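Local coordinates for putative metal-sulfur cluster biosynthesis proteins YuaD (Bacillus subtilis, PDB 1ORU), which is of unknown function but belongs to the MOSC family, whose members are thought to bind molybdenum and pyridoxal phosphate and to handle sulfur for metal clusters, at residues 72-77 and 89-94; 78-83 and 158-163. One frame throughout, in Å; residues are numbered along the deposited sequence.

Interaction 1: residues 72-77 and 89-94; sequences VSIEEC and ILPEWL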
loop_
_atom_site.group_PDB
_atom_site.type_symbol
_atom_site.label_atom_id
_atom_site.label_comp_id
_atom_site.label_asym_id
_atom_site.label_seq_id
_atom_site.Cartn_x
_atom_site.Cartn_y
_atom_site.Cartn_z
ATOM N N VAL A 72 -1.707 -0.140 -16.850
ATOM C CA VAL A 72 -1.198 0.950 -17.683
ATOM C C VAL A 72 -2.404 1.567 -18.382
ATOM O O VAL A 72 -3.438 0.918 -18.534
ATOM C CB VAL A 72 -0.196 0.464 -18.775
ATOM C CG1 VAL A 72 1.002 -0.198 -18.126
ATOM C CG2 VAL A 72 -0.878 -0.489 -19.751
ATOM N N SER A 73 -2.289 2.819 -18.799
ATOM C CA SER A 73 -3.395 3.440 -19.498
ATOM C C SER A 73 -2.991 3.585 -20.960
ATOM O O SER A 73 -1.816 3.810 -21.272
ATOM C CB SER A 73 -3.730 4.805 -18.893
ATOM O OG SER A 73 -2.980 5.844 -19.487
ATOM N N ILE A 74 -3.961 3.426 -21.851
ATOM C CA ILE A 74 -3.711 3.549 -23.283
ATOM C C ILE A 74 -3.127 4.930 -23.572
ATOM O O ILE A 74 -2.195 5.066 -24.372
ATOM C CB ILE A 74 -5.020 3.381 -24.097
ATOM C CG1 ILE A 74 -5.575 1.961 -23.917
ATOM C CG2 ILE A 74 -4.772 3.710 -25.570
ATOM C CD1 ILE A 74 -4.624 0.860 -24.345
ATOM N N GLU A 75 -3.677 5.953 -22.917
ATOM C CA GLU A 75 -3.208 7.317 -23.116
ATOM C C GLU A 75 -1.725 7.487 -22.782
ATOM O O GLU A 75 -0.977 8.083 -23.560
ATOM C CB GLU A 75 -4.024 8.306 -22.280
ATOM C CG GLU A 75 -5.487 8.449 -22.667
ATOM C CD GLU A 75 -6.377 7.404 -22.019
ATOM O OE1 GLU A 75 -5.977 6.844 -20.976
ATOM O OE2 GLU A 75 -7.487 7.155 -22.539
ATOM N N GLU A 76 -1.296 6.974 -21.630
ATOM C CA GLU A 76 0.108 7.100 -21.247
ATOM C C GLU A 76 1.025 6.259 -22.143
ATOM O O GLU A 76 2.154 6.663 -22.436
ATOM C CB GLU A 76 0.302 6.743 -19.761
ATOM C CG GLU A 76 -0.419 7.713 -18.811
ATOM C CD GLU A 76 -0.041 7.537 -17.344
ATOM O OE1 GLU A 76 0.129 6.382 -16.902
ATOM O OE2 GLU A 76 0.073 8.560 -16.627
ATOM N N CYS A 77 0.547 5.103 -22.591
ATOM C CA CYS A 77 1.356 4.263 -23.473
ATOM C C CYS A 77 1.601 5.000 -24.783
ATOM O O CYS A 77 2.687 4.909 -25.353
ATOM C CB CYS A 77 0.661 2.929 -23.759
ATOM S SG CYS A 77 0.749 1.740 -22.403
ATOM N N ILE A 89 3.161 1.374 -28.561
ATOM C CA ILE A 89 3.660 0.655 -27.396
ATOM C C ILE A 89 2.482 -0.177 -26.893
ATOM O O ILE A 89 1.486 0.373 -26.437
ATOM C CB ILE A 89 4.099 1.626 -26.273
ATOM C CG1 ILE A 89 5.334 2.417 -26.709
ATOM C CG2 ILE A 89 4.390 0.853 -25.000
ATOM C CD1 ILE A 89 6.566 1.563 -26.923
ATOM N N LEU A 90 2.595 -1.498 -26.982
ATOM C CA LEU A 90 1.514 -2.380 -26.541
ATOM C C LEU A 90 1.615 -2.726 -25.060
ATOM O O LEU A 90 2.702 -2.987 -24.548
ATOM C CB LEU A 90 1.521 -3.671 -27.361
ATOM C CG LEU A 90 1.369 -3.501 -28.876
ATOM C CD1 LEU A 90 1.342 -4.874 -29.535
ATOM C CD2 LEU A 90 0.100 -2.728 -29.188
ATOM N N PRO A 91 0.471 -2.734 -24.352
ATOM C CA PRO A 91 0.482 -3.060 -22.923
ATOM C C PRO A 91 1.183 -4.391 -22.643
ATOM O O PRO A 91 1.843 -4.548 -21.612
ATOM C CB PRO A 91 -1.007 -3.100 -22.570
ATOM C CG PRO A 91 -1.580 -2.035 -23.470
ATOM C CD PRO A 91 -0.878 -2.333 -24.791
ATOM N N GLU A 92 1.038 -5.340 -23.568
ATOM C CA GLU A 92 1.646 -6.663 -23.426
ATOM C C GLU A 92 3.158 -6.591 -23.252
ATOM O O GLU A 92 3.743 -7.326 -22.451
ATOM C CB GLU A 92 1.334 -7.536 -24.647
ATOM C CG GLU A 92 -0.138 -7.851 -24.839
ATOM C CD GLU A 92 -0.810 -6.950 -25.860
ATOM O OE1 GLU A 92 -0.646 -5.715 -25.775
ATOM O OE2 GLU A 92 -1.518 -7.484 -26.741
ATOM N N TRP A 93 3.787 -5.707 -24.018
ATOM C CA TRP A 93 5.232 -5.546 -23.964
ATOM C C TRP A 93 5.691 -5.058 -22.596
ATOM O O TRP A 93 6.825 -5.318 -22.183
ATOM C CB TRP A 93 5.692 -4.550 -25.024
ATOM C CG TRP A 93 5.288 -4.903 -26.422
ATOM C CD1 TRP A 93 4.812 -6.104 -26.868
ATOM C CD2 TRP A 93 5.352 -4.047 -27.564
ATOM N NE1 TRP A 93 4.578 -6.047 -28.223
ATOM C CE2 TRP A 93 4.902 -4.795 -28.674
ATOM C CE3 TRP A 93 5.750 -2.718 -27.759
ATOM C CZ2 TRP A 93 4.835 -4.256 -29.962
ATOM C CZ3 TRP A 93 5.685 -2.181 -29.038
ATOM C CH2 TRP A 93 5.230 -2.952 -30.124
ATOM N N LEU A 94 4.811 -4.346 -21.901
ATOM C CA LEU A 94 5.139 -3.817 -20.583
ATOM C C LEU A 94 4.699 -4.771 -19.477
ATOM O O LEU A 94 4.826 -4.462 -18.292
ATOM C CB LEU A 94 4.478 -2.451 -20.388
ATOM C CG LEU A 94 4.801 -1.383 -21.440
ATOM C CD1 LEU A 94 4.028 -0.105 -21.131
ATOM C CD2 LEU A 94 6.287 -1.107 -21.459
#

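Interaction 2: residues 78-83 and 158-163; sequences NEIALK and LGIRGI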
loop_
_atom_site.group_PDB
_atom_site.type_symbol
_atom_site.label_atom_id
_atom_site.label_comp_id
_atom_site.label_asym_id
_atom_site.label_seq_id
_atom_site.Cartn_x
_atom_site.Cartn_y
_atom_site.Cartn_z
ATOM N N ASN A 78 0.586 5.718 -25.260
ATOM C CA ASN A 78 0.717 6.488 -26.496
ATOM C C ASN A 78 1.722 7.604 -26.251
ATOM O O ASN A 78 2.503 7.972 -27.140
ATOM C CB ASN A 78 -0.631 7.095 -26.901
ATOM C CG ASN A 78 -1.604 6.058 -27.438
ATOM O OD1 ASN A 78 -2.777 6.357 -27.678
ATOM N ND2 ASN A 78 -1.122 4.836 -27.636
ATOM N N GLU A 79 1.702 8.138 -25.036
ATOM C CA GLU A 79 2.610 9.210 -24.662
ATOM C C GLU A 79 4.047 8.705 -24.709
ATOM O O GLU A 79 4.936 9.396 -25.209
ATOM C CB GLU A 79 2.278 9.720 -23.261
ATOM C CG GLU A 79 2.630 11.178 -23.050
ATOM C CD GLU A 79 2.295 11.664 -21.655
ATOM O OE1 GLU A 79 1.236 11.264 -21.119
ATOM O OE2 GLU A 79 3.087 12.458 -21.101
ATOM N N ILE A 80 4.274 7.502 -24.192
ATOM C CA ILE A 80 5.606 6.912 -24.205
ATOM C C ILE A 80 6.039 6.732 -25.663
ATOM O O ILE A 80 7.162 7.087 -26.032
ATOM C CB ILE A 80 5.625 5.531 -23.493
ATOM C CG1 ILE A 80 5.333 5.706 -21.998
ATOM C CG2 ILE A 80 6.977 4.853 -23.694
ATOM C CD1 ILE A 80 5.242 4.386 -21.221
ATOM N N ALA A 81 5.140 6.189 -26.486
ATOM C CA ALA A 81 5.433 5.956 -27.901
ATOM C C ALA A 81 5.936 7.229 -28.570
ATOM O O ALA A 81 6.965 7.218 -29.246
ATOM C CB ALA A 81 4.188 5.440 -28.626
ATOM N N LEU A 82 5.213 8.327 -28.378
ATOM C CA LEU A 82 5.609 9.599 -28.966
ATOM C C LEU A 82 6.990 10.042 -28.500
ATOM O O LEU A 82 7.827 10.435 -29.311
ATOM C CB LEU A 82 4.590 10.689 -28.628
ATOM C CG LEU A 82 3.456 10.906 -29.629
ATOM C CD1 LEU A 82 2.632 9.639 -29.782
ATOM C CD2 LEU A 82 2.592 12.058 -29.148
ATOM N N LYS A 83 7.225 9.977 -27.195
ATOM C CA LYS A 83 8.508 10.388 -26.641
ATOM C C LYS A 83 9.663 9.523 -27.143
ATOM O O LYS A 83 10.788 9.999 -27.277
ATOM C CB LYS A 83 8.445 10.371 -25.110
ATOM C CG LYS A 83 7.439 11.371 -24.541
ATOM C CD LYS A 83 7.270 11.244 -23.031
ATOM C CE LYS A 83 8.531 11.622 -22.272
ATOM N NZ LYS A 83 8.364 11.434 -20.792
ATOM N N LEU A 158 9.386 7.245 -17.310
ATOM C CA LEU A 158 9.306 7.690 -15.924
ATOM C C LEU A 158 8.135 8.649 -15.734
ATOM O O LEU A 158 8.015 9.647 -16.447
ATOM C CB LEU A 158 10.606 8.382 -15.507
ATOM C CG LEU A 158 10.653 8.847 -14.048
ATOM C CD1 LEU A 158 10.544 7.641 -13.128
ATOM C CD2 LEU A 158 11.950 9.598 -13.788
ATOM N N GLY A 159 7.267 8.331 -14.775
ATOM C CA GLY A 159 6.119 9.173 -14.499
ATOM C C GLY A 159 4.882 8.869 -15.324
ATOM O O GLY A 159 3.827 9.459 -15.091
ATOM N N ILE A 160 5.004 7.966 -16.294
ATOM C CA ILE A 160 3.877 7.593 -17.145
ATOM C C ILE A 160 3.919 6.112 -17.492
ATOM O O ILE A 160 3.442 5.700 -18.547
ATOM C CB ILE A 160 3.854 8.403 -18.477
ATOM C CG1 ILE A 160 5.182 8.236 -19.223
ATOM C CG2 ILE A 160 3.576 9.869 -18.195
ATOM C CD1 ILE A 160 5.239 8.995 -20.558
ATOM N N ARG A 161 4.475 5.302 -16.600
ATOM C CA ARG A 161 4.571 3.878 -16.874
ATOM C C ARG A 161 3.488 3.059 -16.170
ATOM O O ARG A 161 3.500 1.831 -16.223
ATOM C CB ARG A 161 5.966 3.365 -16.498
ATOM C CG ARG A 161 6.283 1.970 -17.025
ATOM C CD ARG A 161 6.650 1.050 -15.886
ATOM N NE ARG A 161 6.941 -0.318 -16.308
ATOM C CZ ARG A 161 6.041 -1.191 -16.752
ATOM N NH1 ARG A 161 4.756 -0.855 -16.851
ATOM N NH2 ARG A 161 6.425 -2.421 -17.069
ATOM N N GLY A 162 2.547 3.733 -15.516
ATOM C CA GLY A 162 1.475 3.013 -14.845
ATOM C C GLY A 162 1.674 2.752 -13.360
ATOM O O GLY A 162 2.616 3.252 -12.744
ATOM N N ILE A 163 0.787 1.935 -12.797
ATOM C CA ILE A 163 0.814 1.609 -11.376
ATOM C C ILE A 163 0.717 0.111 -11.115
ATOM O O ILE A 163 0.473 -0.686 -12.029
ATOM C CB ILE A 163 -0.378 2.276 -10.654
ATOM C CG1 ILE A 163 -1.698 1.707 -11.210
ATOM C CG2 ILE A 163 -0.328 3.786 -10.854
ATOM C CD1 ILE A 163 -2.966 2.295 -10.601
HETATM O O HOH W 1 9.932 10.737 -18.252
#

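Interaction 1: residues 72-77 and 89-94
Cys77, on the first turn of helix 74-84, lies against the returning chain at Ile89 and Leu94, and its side chain can be followed outward. Cys77 CB comes within 3.8 Å of the carbonyl oxygen Ile89 O and has the methyl Ile89 CG2 farther off. Beyond it, Cys77 SG sits anti to the carbonyl carbon (chi1 -77°), which directs the sulfur to the methyl Leu94 CD1, 4.0 Å away. The backbone adds its own share: the carbonyl oxygen Cys77 O rests 3.7 Å from Ile89 CB, while only the end of the Ile89 side chain leads away; Ile89 also touches Ile139 of helix 133-142.

One residue before the N-cap, Val72 uses both branches. The methyl Val72 CG2 meets the ring of Pro91 at Pro91 CB (3.8 Å), the two side chains crossing at a slant, and CG1 faces Leu94 CD1. Ile74 brings only its CD1 end to Pro91 CG, 4.3 Å away, at the less buried margin of the contact. No hydrogen bond joins the two segments, so apolar packing carries the contact.

The junction between strand and helix is capped by Ser73, its OG accepting from Glu76 N at 3.0 Å with a nearly straight N-H...O angle of 165°, and OG is also hydrogen-bonded to Met103 O. Pro91 further touches Ala99 and Tyr16. The arrangement is a beta-alpha-beta crossover: strand 69-73 runs through helix 74-84 and the loop holding 89-94 into the parallel strand 98-101, and this contact packs the strand-to-helix junction against the returning loop within the MOSC domain.

Interaction 2: residues 78-83 and 158-163
Ile160 projects from its loop into the groove between Glu79, Ile80 and Lys83 of helix 74-84, and apolar contact makes up most of the meeting. Its CG1 branch stands between the backbone N and the carbonyl carbon (chi1 56°) and then runs straight out, carrying Ile160 CD1 to within 3.6 Å of Ile80 CG1. The two isoleucines slide past each other in opposite directions, leaving Ile80 CD1 3.5 Å from the carbonyl oxygen Ile160 O.

Two chains with charged ends supply the flanks. Lys83 reaches toward Ile160 and offers mainly its CD methylene, with Lys83 CD 3.9 Å from Ile160 CD1. Glu79 crosses Ile160 at about a right angle and lays its carboxylate by the CG2 methyl, Glu79 OE2 being 3.9 Å from Ile160 CG2. Were Glu79 an alanine, the carboxylate beside Ile160 CG2 would be gone and that methyl is likely to lose its cover on this side.

Polar linkage is by water and through the lysine: Lys83 NZ donates to a water (3.1 Å), which donates in turn to Leu158 O at 2.8 Å, and NZ is also hydrogen-bonded to His156 O.

The contact thus sets the later turns of helix 74-84 beside the loop that links helix 149-156 to strand 163-169. Ile80 also touches Phe153 of that preceding helix, and at the loop's far end Ile163 pairs with Ile71 of strand 69-73.

Interactions 1 and 2 share helix 74-84, the first using its opening turn and the second the turns that follow, and their centres are 8 Å apart. Arg161 ties the loops together: Arg161 NH2 lies 2.9 Å from Leu94 O in a probable hydrogen bond, so the 158-163 loop reaches segment 89-94. Packing adds three bridges: Val72 CG1 lies 3.7 Å from Arg161 O, Glu76 CB 3.5 Å from Ile160 O, and Ile89 CG1 3.7 Å from Ala81 CA. The helix thus packs against both 89-94 and 158-163, distant in sequence but joined here. Neither contact includes a bound ligand or metal.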